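Local coordinates for protein tyrosine phosphatase (Orf virus, PDB 5NCR) that hydrolyses phosphate from phosphotyrosine and probably also from phosphoserine in proteins, works as a homodimer, and probably helps the virus evade host interferon signalling, at residues 115-120 against 161-166; 16-21 against 150-155; 85-90 against 168-173. The protein carries 2 engineered substitutions. All coordinates share one frame; numbering follows the deposited sequence.

Contact 1 (115-120 against 161-166); sequences GVNRSG and FLENAN. With PO4 (phosphate ion), chain D; SO4 (sulfate ion), chain E.
The phosphate-binding P-loop of the cysteine-dependent phosphatases meets 161-166 along Val116, Asn117 and Gly120; Val116 O accepts a hydrogen bond from Leu162 N at 3.0 Å. The bond is nearly straight, 164° at the hydrogen, although the donor stands well above the carbonyl plane. On the other side of the same peptide unit, Asn117 N gives its hydrogen to phosphate O2 at 2.9 Å, and Val116 N reaches phosphate O3 at 2.8 Å. Arg118 CB points away from 161-166. Bent at chi3 (-79°), Arg118 presents one guanidinium edge to the phosphate, with NE on O4 at 2.8 Å and NH2 on O1 at 2.9 Å, while NH1 and NH2 also hold a sulfate. Val116 CG1, anti to the backbone N (chi1 175°), lies against Phe161 N and meets Glu163 CG at 3.7 Å. Glu163 OE2 takes the hydrogen of Phe161 N at 2.7 Å through its anti lone pair, and Arg155 adds a salt bridge to that oxygen. Gly120 lets the Phe161 ring come close to the first helical turn. The chemistry implies a division of labour: backbone N-H groups and the Arg118 guanidinium together hold the anion, while Leu162 N satisfies the carbonyl of the peptide whose N-H faces the phosphate.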
loop_
_atom_site.group_PDB
_atom_site.type_symbol
_atom_site.label_atom_id
_atom_site.label_comp_id
_atom_site.label_asym_id
_atom_site.label_seq_id
_atom_site.Cartn_x
_atom_site.Cartn_y
_atom_site.Cartn_z
ATOM N N GLY B 115 22.985 -0.895 -10.122
ATOM C CA GLY B 115 22.758 -1.195 -8.713
ATOM C C GLY B 115 21.298 -0.975 -8.324
ATOM O O GLY B 115 20.993 -0.605 -7.188
ATOM N N VAL B 116 20.390 -1.195 -9.274
ATOM C CA VAL B 116 18.967 -0.928 -9.084
ATOM C C VAL B 116 18.077 -2.168 -9.161
ATOM O O VAL B 116 17.415 -2.482 -8.170
ATOM C CB VAL B 116 18.456 0.190 -10.056
ATOM C CG1 VAL B 116 16.935 0.394 -9.940
ATOM C CG2 VAL B 116 19.208 1.505 -9.854
ATOM N N ASN B 117 18.008 -2.824 -10.335
ATOM C CA ASN B 117 17.027 -3.871 -10.566
ATOM C C ASN B 117 17.448 -5.317 -10.297
ATOM O O ASN B 117 16.778 -5.967 -9.513
ATOM C CB ASN B 117 16.469 -3.760 -11.974
ATOM C CG ASN B 117 15.725 -2.475 -12.192
ATOM O OD1 ASN B 117 16.054 -1.728 -13.085
ATOM N ND2 ASN B 117 14.727 -2.163 -11.406
ATOM N N ARG B 118 18.504 -5.828 -10.941
ATOM C CA ARG B 118 18.911 -7.233 -10.735
ATOM C C ARG B 118 19.410 -7.472 -9.316
ATOM O O ARG B 118 18.858 -8.321 -8.609
ATOM C CB ARG B 118 19.912 -7.686 -11.814
ATOM C CG ARG B 118 19.297 -7.610 -13.217
ATOM C CD ARG B 118 20.308 -7.617 -14.325
ATOM N NE ARG B 118 20.936 -6.316 -14.509
ATOM C CZ ARG B 118 21.881 -6.051 -15.407
ATOM N NH1 ARG B 118 22.305 -6.997 -16.234
ATOM N NH2 ARG B 118 22.415 -4.845 -15.476
ATOM N N SER B 119 20.351 -6.637 -8.871
ATOM C CA SER B 119 20.903 -6.692 -7.522
ATOM C C SER B 119 19.872 -6.240 -6.495
ATOM O O SER B 119 19.844 -6.791 -5.392
ATOM C CB SER B 119 22.182 -5.866 -7.423
ATOM O OG SER B 119 21.920 -4.526 -7.805
ATOM N N GLY B 120 19.064 -5.236 -6.846
ATOM C CA GLY B 120 17.982 -4.761 -5.997
ATOM C C GLY B 120 16.996 -5.898 -5.713
ATOM O O GLY B 120 16.591 -6.088 -4.568
ATOM N N PHE B 161 15.445 1.836 -6.844
ATOM C CA PHE B 161 15.543 0.499 -6.280
ATOM C C PHE B 161 14.412 -0.355 -6.783
ATOM O O PHE B 161 13.254 -0.015 -6.553
ATOM C CB PHE B 161 15.534 0.571 -4.725
ATOM C CG PHE B 161 15.417 -0.775 -4.033
ATOM C CD1 PHE B 161 16.495 -1.648 -3.990
ATOM C CD2 PHE B 161 14.232 -1.148 -3.398
ATOM C CE1 PHE B 161 16.383 -2.895 -3.352
ATOM C CE2 PHE B 161 14.128 -2.379 -2.739
ATOM C CZ PHE B 161 15.194 -3.256 -2.738
ATOM N N LEU B 162 14.731 -1.463 -7.453
ATOM C CA LEU B 162 13.735 -2.432 -7.898
ATOM C C LEU B 162 12.553 -1.798 -8.653
ATOM O O LEU B 162 11.385 -1.970 -8.301
ATOM C CB LEU B 162 13.302 -3.228 -6.657
ATOM C CG LEU B 162 12.495 -4.512 -6.816
ATOM C CD1 LEU B 162 13.094 -5.468 -7.847
ATOM C CD2 LEU B 162 12.338 -5.157 -5.472
ATOM N N GLU B 163 12.889 -1.017 -9.669
ATOM C CA GLU B 163 11.951 -0.300 -10.519
ATOM C C GLU B 163 11.281 -1.282 -11.469
ATOM O O GLU B 163 10.115 -1.110 -11.825
ATOM C CB GLU B 163 12.687 0.831 -11.291
ATOM C CG GLU B 163 13.508 1.768 -10.396
ATOM C CD GLU B 163 12.715 2.510 -9.341
ATOM O OE1 GLU B 163 11.581 2.920 -9.658
ATOM O OE2 GLU B 163 13.201 2.653 -8.196
ATOM N N ASN B 164 12.020 -2.328 -11.859
ATOM C CA ASN B 164 11.564 -3.402 -12.726
ATOM C C ASN B 164 10.350 -4.087 -12.050
ATOM O O ASN B 164 10.496 -4.787 -11.040
ATOM C CB ASN B 164 12.709 -4.398 -12.960
ATOM C CG ASN B 164 12.395 -5.480 -13.945
ATOM O OD1 ASN B 164 11.339 -6.082 -13.931
ATOM N ND2 ASN B 164 13.310 -5.760 -14.832
ATOM N N ALA B 165 9.150 -3.811 -12.597
ATOM C CA ALA B 165 7.860 -4.323 -12.128
ATOM C C ALA B 165 7.774 -5.844 -12.243
ATOM O O ALA B 165 7.208 -6.467 -11.367
ATOM C CB ALA B 165 6.733 -3.675 -12.901
ATOM N N ASN B 166 8.399 -6.445 -13.277
ATOM C CA ASN B 166 8.456 -7.894 -13.500
ATOM C C ASN B 166 9.119 -8.608 -12.311
ATOM O O ASN B 166 8.558 -9.564 -11.766
ATOM C CB ASN B 166 9.176 -8.211 -14.836
ATOM C CG ASN B 166 9.723 -9.622 -15.012
ATOM O OD1 ASN B 166 10.895 -9.822 -15.373
ATOM N ND2 ASN B 166 8.896 -10.626 -14.800
HETATM P P PO4 D . 20.453 -2.838 -12.826
HETATM O O1 PO4 D . 21.347 -2.534 -14.114
HETATM O O2 PO4 D . 19.152 -1.918 -12.830
HETATM O O3 PO4 D . 21.291 -2.571 -11.494
HETATM O O4 PO4 D . 20.032 -4.283 -12.812
HETATM S S SO4 E . 24.496 -5.825 -18.739
HETATM O O1 SO4 E . 24.040 -5.943 -20.138
HETATM O O2 SO4 E . 25.876 -5.315 -18.714
HETATM O O3 SO4 E . 23.583 -4.890 -18.047
HETATM O O4 SO4 E . 24.465 -7.141 -18.088
#

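Contact 2 (16-21 against 150-155); sequences TRAGPP and TYYEIR
Ala18 sets its methyl carbon over the face of a charged group: Ala18 CB lies over the centre of the Arg155 guanidinium, 3.3 Å from Arg155 CZ, in unusually close packing for an aliphatic carbon. Arg155 runs extended from CG to NE, which carries its planar end across to the loop 16-21, and the small alanine methyl sits between the guanidinium and Tyr152. Ala18 CB is 3.7 Å from Tyr152 CE1. Beyond Ala18, Arg155 NH2 comes within 3.0 Å of Gly19 O, but the angle is too poor for a hydrogen bond; the firm partner of the guanidinium is Glu163, which makes a salt bridge with NE.

Thr16 covers a neighbouring ring. Thr16 CB makes a CH-pi contact with one face of Tyr151, 4.0 Å from the centroid and displaced toward the rim, while Thr16 CG2 touches Tyr151 CD2 at 3.7 Å. Tyr151 has its CG anti to the backbone N (chi1 177°), which sends the ring out from the helix toward the loop. At its far end Tyr151 OH is 2.8 Å from a water that also accepts the hydrogen of Ala18 N at 3.2 Å, bridging loop and helix. Threonine suits the end of helix 7-15, since its OG1 bonds back to Leu12 O while its carbon face meets the ring.

Tyr152 OH bonds to Cys15 O, and its ring makes a cation-pi contact with Arg14 of the second subunit. Cys15 forms the interchain disulfide, so the loop that follows helix 7-15 packs on helix 140-158 beside the homodimer interface.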
loop_
_atom_site.group_PDB
_atom_site.type_symbol
_atom_site.label_atom_id
_atom_site.label_comp_id
_atom_site.label_asym_id
_atom_site.label_seq_id
_atom_site.Cartn_x
_atom_site.Cartn_y
_atom_site.Cartn_z
ATOM N N THR B 16 3.950 -0.256 -4.706
ATOM C CA THR B 16 5.396 -0.098 -4.861
ATOM C C THR B 16 5.818 0.483 -6.233
ATOM O O THR B 16 7.028 0.540 -6.528
ATOM C CB THR B 16 6.101 -1.418 -4.529
ATOM O OG1 THR B 16 5.597 -2.473 -5.344
ATOM C CG2 THR B 16 6.001 -1.786 -3.060
ATOM N N ARG B 17 4.838 0.909 -7.058
ATOM C CA ARG B 17 5.069 1.612 -8.321
ATOM C C ARG B 17 5.309 3.077 -7.877
ATOM O O ARG B 17 4.377 3.854 -7.678
ATOM C CB ARG B 17 3.851 1.494 -9.250
ATOM C CG ARG B 17 4.074 2.031 -10.651
ATOM C CD ARG B 17 2.878 1.766 -11.531
ATOM N NE ARG B 17 3.139 2.163 -12.916
ATOM C CZ ARG B 17 2.263 2.783 -13.703
ATOM N NH1 ARG B 17 1.056 3.097 -13.248
ATOM N NH2 ARG B 17 2.591 3.097 -14.950
ATOM N N ALA B 18 6.572 3.386 -7.603
ATOM C CA ALA B 18 7.012 4.655 -7.047
ATOM C C ALA B 18 7.241 5.773 -8.080
ATOM O O ALA B 18 7.530 6.919 -7.706
ATOM C CB ALA B 18 8.253 4.434 -6.201
ATOM N N GLY B 19 7.077 5.438 -9.357
ATOM C CA GLY B 19 7.290 6.390 -10.437
ATOM C C GLY B 19 8.773 6.519 -10.742
ATOM O O GLY B 19 9.580 5.707 -10.273
ATOM N N PRO B 20 9.178 7.561 -11.497
ATOM C CA PRO B 20 10.609 7.706 -11.847
ATOM C C PRO B 20 11.528 8.036 -10.671
ATOM O O PRO B 20 11.144 8.808 -9.798
ATOM C CB PRO B 20 10.622 8.849 -12.861
ATOM C CG PRO B 20 9.376 9.564 -12.643
ATOM C CD PRO B 20 8.354 8.605 -12.132
ATOM N N PRO B 21 12.760 7.488 -10.650
ATOM C CA PRO B 21 13.697 7.825 -9.567
ATOM C C PRO B 21 14.041 9.310 -9.579
ATOM O O PRO B 21 14.186 9.900 -10.655
ATOM C CB PRO B 21 14.935 6.990 -9.905
ATOM C CG PRO B 21 14.480 5.968 -10.881
ATOM C CD PRO B 21 13.385 6.577 -11.638
ATOM N N THR B 150 9.651 -1.951 3.679
ATOM C CA THR B 150 11.038 -2.271 3.361
ATOM C C THR B 150 11.429 -1.743 1.981
ATOM O O THR B 150 12.523 -1.226 1.824
ATOM C CB THR B 150 11.269 -3.783 3.500
ATOM O OG1 THR B 150 10.857 -4.154 4.815
ATOM C CG2 THR B 150 12.708 -4.184 3.272
ATOM N N TYR B 151 10.532 -1.884 1.000
ATOM C CA TYR B 151 10.746 -1.403 -0.357
ATOM C C TYR B 151 11.000 0.128 -0.334
ATOM O O TYR B 151 11.954 0.598 -0.956
ATOM C CB TYR B 151 9.524 -1.721 -1.242
ATOM C CG TYR B 151 9.718 -1.156 -2.624
ATOM C CD1 TYR B 151 10.550 -1.785 -3.540
ATOM C CD2 TYR B 151 9.176 0.079 -2.972
ATOM C CE1 TYR B 151 10.809 -1.223 -4.786
ATOM C CE2 TYR B 151 9.421 0.647 -4.219
ATOM C CZ TYR B 151 10.249 -0.002 -5.115
ATOM O OH TYR B 151 10.483 0.533 -6.352
ATOM N N TYR B 152 10.121 0.879 0.348
ATOM C CA TYR B 152 10.230 2.345 0.434
ATOM C C TYR B 152 11.392 2.781 1.316
ATOM O O TYR B 152 12.010 3.795 1.034
ATOM C CB TYR B 152 8.907 2.992 0.823
ATOM C CG TYR B 152 8.016 3.123 -0.395
ATOM C CD1 TYR B 152 8.358 3.972 -1.445
ATOM C CD2 TYR B 152 6.873 2.346 -0.533
ATOM C CE1 TYR B 152 7.584 4.048 -2.600
ATOM C CE2 TYR B 152 6.082 2.424 -1.679
ATOM C CZ TYR B 152 6.439 3.287 -2.710
ATOM O OH TYR B 152 5.722 3.366 -3.879
ATOM N N GLU B 153 11.751 1.956 2.315
ATOM C CA GLU B 153 12.885 2.243 3.195
ATOM C C GLU B 153 14.200 2.193 2.396
ATOM O O GLU B 153 14.997 3.139 2.472
ATOM C CB GLU B 153 12.885 1.246 4.360
ATOM C CG GLU B 153 13.868 1.521 5.490
ATOM C CD GLU B 153 13.503 0.788 6.775
ATOM O OE1 GLU B 153 14.416 0.186 7.387
ATOM O OE2 GLU B 153 12.307 0.798 7.162
ATOM N N ILE B 154 14.405 1.132 1.585
ATOM C CA ILE B 154 15.612 0.956 0.770
ATOM C C ILE B 154 15.619 1.972 -0.367
ATOM O O ILE B 154 16.664 2.577 -0.621
ATOM C CB ILE B 154 15.817 -0.529 0.288
ATOM C CG1 ILE B 154 15.937 -1.466 1.510
ATOM C CG2 ILE B 154 17.078 -0.634 -0.637
ATOM C CD1 ILE B 154 15.752 -2.972 1.219
ATOM N N ARG B 155 14.457 2.187 -1.020
ATOM C CA ARG B 155 14.349 3.168 -2.103
ATOM C C ARG B 155 14.655 4.588 -1.600
ATOM O O ARG B 155 15.221 5.380 -2.346
ATOM C CB ARG B 155 12.977 3.145 -2.780
ATOM C CG ARG B 155 12.999 3.667 -4.200
ATOM C CD ARG B 155 11.630 3.569 -4.819
ATOM N NE ARG B 155 11.635 3.969 -6.229
ATOM C CZ ARG B 155 11.441 5.212 -6.668
ATOM N NH1 ARG B 155 11.213 6.200 -5.810
ATOM N NH2 ARG B 155 11.446 5.470 -7.974
HETATM O O HOH W 1 8.941 1.506 -8.496
#

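Contact 3 (85-90 against 168-173); sequences TNIASI and RYQLIK
Gln170 reaches from its helix to the loop 85-90 and carries most of this contact. Gln170 CB, directed toward the loop, packs against Ile87 CG1 at 3.9 Å. With CG placed beside the backbone N (chi1 -71°) and the chain extended beyond it, the amide is carried toward the loop backbone and arrives alongside it. There Gln170 CD lies 3.5 Å from Ile87 CG1, so the isoleucine flanks the amide as well as the stem. Gln170 OE1 accepts the hydrogen of Ile87 N at 2.9 Å in an almost straight bond (175°), the donor tilted somewhat from the carbonyl plane; a second, weak bond to Gln170 OE1 comes from Ala88 N at 3.4 Å. Gln170 NE2 donates to Thr85 O at 2.8 Å, in the plane of that carbonyl but bent at the hydrogen (143°), and weakly to Asn166 O in its own helix.

Glutamine suits the place because one flat group both gives and accepts, gripping the backbone on both sides of Asn86 and fixing the rotation of the amide. Asn86 shapes the loop itself: Asn86 OD1 takes the hydrogen of Ala88 N at 3.3 Å, an Asx turn, so that N-H is shared between two side-chain oxygens. Beside the polar bonds, Ile87 CD1 meets Leu171 CG at 4.1 Å and gives the loop an apolar footing.

The loop links strand 73-76 to helix 90-103 and lies against helix 165-177. From that helix Leu171 also packs on Phe147 of helix 140-158, while Tyr169 and Ile172 pack on helix 7-15.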
loop_
_atom_site.group_PDB
_atom_site.type_symbol
_atom_site.label_atom_id
_atom_site.label_comp_id
_atom_site.label_asym_id
_atom_site.label_seq_id
_atom_site.Cartn_x
_atom_site.Cartn_y
_atom_site.Cartn_z
ATOM N N THR B 85 12.281 -11.755 -17.890
ATOM C CA THR B 85 13.256 -12.537 -17.126
ATOM C C THR B 85 12.631 -13.165 -15.859
ATOM O O THR B 85 11.933 -12.501 -15.101
ATOM C CB THR B 85 14.501 -11.697 -16.859
ATOM O OG1 THR B 85 15.223 -11.600 -18.080
ATOM C CG2 THR B 85 15.418 -12.294 -15.832
ATOM N N ASN B 86 12.887 -14.486 -15.711
ATOM C CA ASN B 86 12.486 -15.352 -14.612
ATOM C C ASN B 86 13.560 -15.370 -13.500
ATOM O O ASN B 86 14.710 -15.733 -13.730
ATOM C CB ASN B 86 12.224 -16.776 -15.135
ATOM C CG ASN B 86 11.639 -17.726 -14.114
ATOM O OD1 ASN B 86 11.054 -17.318 -13.113
ATOM N ND2 ASN B 86 11.779 -19.022 -14.345
ATOM N N ILE B 87 13.161 -14.978 -12.298
ATOM C CA ILE B 87 14.028 -14.934 -11.112
ATOM C C ILE B 87 13.513 -15.858 -9.996
ATOM O O ILE B 87 14.159 -15.971 -8.949
ATOM C CB ILE B 87 14.291 -13.481 -10.607
ATOM C CG1 ILE B 87 12.973 -12.743 -10.235
ATOM C CG2 ILE B 87 15.133 -12.705 -11.605
ATOM C CD1 ILE B 87 13.077 -11.745 -9.102
ATOM N N ALA B 88 12.345 -16.499 -10.230
ATOM C CA ALA B 88 11.670 -17.431 -9.316
ATOM C C ALA B 88 12.525 -18.636 -8.948
ATOM O O ALA B 88 12.415 -19.096 -7.821
ATOM C CB ALA B 88 10.343 -17.894 -9.898
ATOM N N SER B 89 13.373 -19.158 -9.859
ATOM C CA SER B 89 14.232 -20.288 -9.441
ATOM C C SER B 89 15.624 -19.826 -8.938
ATOM O O SER B 89 16.243 -20.514 -8.123
ATOM C CB SER B 89 14.318 -21.372 -10.509
ATOM O OG SER B 89 14.802 -20.877 -11.743
ATOM N N ILE B 90 16.066 -18.625 -9.323
ATOM C CA ILE B 90 17.340 -18.054 -8.850
ATOM C C ILE B 90 17.213 -17.576 -7.383
ATOM O O ILE B 90 18.127 -17.781 -6.572
ATOM C CB ILE B 90 17.764 -16.885 -9.783
ATOM C CG1 ILE B 90 18.311 -17.406 -11.122
ATOM C CG2 ILE B 90 18.751 -15.895 -9.114
ATOM C CD1 ILE B 90 18.195 -16.371 -12.274
ATOM N N ARG B 168 9.789 -7.165 -9.286
ATOM C CA ARG B 168 9.078 -6.793 -8.066
ATOM C C ARG B 168 7.843 -7.672 -7.898
ATOM O O ARG B 168 7.587 -8.111 -6.790
ATOM C CB ARG B 168 8.722 -5.303 -8.065
ATOM C CG ARG B 168 8.664 -4.680 -6.662
ATOM C CD ARG B 168 8.630 -3.154 -6.696
ATOM N NE ARG B 168 7.446 -2.664 -7.385
ATOM C CZ ARG B 168 7.437 -2.136 -8.598
ATOM N NH1 ARG B 168 8.566 -2.007 -9.281
ATOM N NH2 ARG B 168 6.299 -1.719 -9.136
ATOM N N TYR B 169 7.115 -7.974 -8.992
ATOM C CA TYR B 169 5.935 -8.824 -8.936
ATOM C C TYR B 169 6.357 -10.249 -8.547
ATOM O O TYR B 169 5.737 -10.843 -7.667
ATOM C CB TYR B 169 5.179 -8.831 -10.285
ATOM C CG TYR B 169 3.970 -9.747 -10.301
ATOM C CD1 TYR B 169 2.765 -9.356 -9.722
ATOM C CD2 TYR B 169 4.030 -10.999 -10.906
ATOM C CE1 TYR B 169 1.641 -10.184 -9.756
ATOM C CE2 TYR B 169 2.914 -11.837 -10.943
ATOM C CZ TYR B 169 1.722 -11.429 -10.361
ATOM O OH TYR B 169 0.614 -12.246 -10.402
ATOM N N GLN B 170 7.432 -10.784 -9.177
ATOM C CA GLN B 170 7.935 -12.129 -8.860
ATOM C C GLN B 170 8.333 -12.246 -7.371
ATOM O O GLN B 170 8.085 -13.277 -6.758
ATOM C CB GLN B 170 9.114 -12.513 -9.747
ATOM C CG GLN B 170 8.710 -12.777 -11.191
ATOM C CD GLN B 170 9.926 -13.181 -11.992
ATOM O OE1 GLN B 170 10.413 -14.303 -11.910
ATOM N NE2 GLN B 170 10.443 -12.293 -12.781
ATOM N N LEU B 171 8.911 -11.186 -6.805
ATOM C CA LEU B 171 9.289 -11.119 -5.386
ATOM C C LEU B 171 8.051 -11.056 -4.493
ATOM O O LEU B 171 7.992 -11.737 -3.475
ATOM C CB LEU B 171 10.216 -9.922 -5.125
ATOM C CG LEU B 171 11.626 -10.021 -5.725
ATOM C CD1 LEU B 171 12.306 -8.690 -5.706
ATOM C CD2 LEU B 171 12.484 -11.005 -4.970
ATOM N N ILE B 172 7.044 -10.274 -4.893
ATOM C CA ILE B 172 5.761 -10.201 -4.167
ATOM C C ILE B 172 5.163 -11.603 -4.131
ATOM O O ILE B 172 4.818 -12.063 -3.058
ATOM C CB ILE B 172 4.806 -9.128 -4.740
ATOM C CG1 ILE B 172 5.379 -7.708 -4.491
ATOM C CG2 ILE B 172 3.356 -9.261 -4.174
ATOM C CD1 ILE B 172 4.845 -6.616 -5.401
ATOM N N LYS B 173 5.081 -12.287 -5.281
ATOM C CA LYS B 173 4.514 -13.651 -5.380
ATOM C C LYS B 173 5.212 -14.629 -4.440
ATOM O O LYS B 173 4.563 -15.352 -3.686
ATOM C CB LYS B 173 4.601 -14.205 -6.812
ATOM C CG LYS B 173 3.634 -13.609 -7.823
ATOM C CD LYS B 173 2.172 -13.967 -7.622
ATOM C CE LYS B 173 1.732 -15.289 -8.223
ATOM N NZ LYS B 173 0.267 -15.468 -8.055
#

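In the fold
Contact 1 lies nearest the centre of the chain and has no exposed residue among those that touch, though some are only partly buried; contacts 2 and 3 mix buried side chains with exposed loop residues. Contact 1 uses the loop and N-cap leading into helix 165-177, contact 3 the later turns of that helix, and contact 2 the preceding helix 140-158. Their chemistry follows their places: anion-binding backbone at contact 1, aromatic and guanidinium faces with a bridging water at contact 2, a side-chain amide holding loop backbone at contact 3. A salt bridge and an arginine join them. Glu163 of contact 1 pairs with Arg155 of contact 2, and Arg168 in 168-173 bonds to Leu162 O and Thr16 OG1, reaching both other contacts.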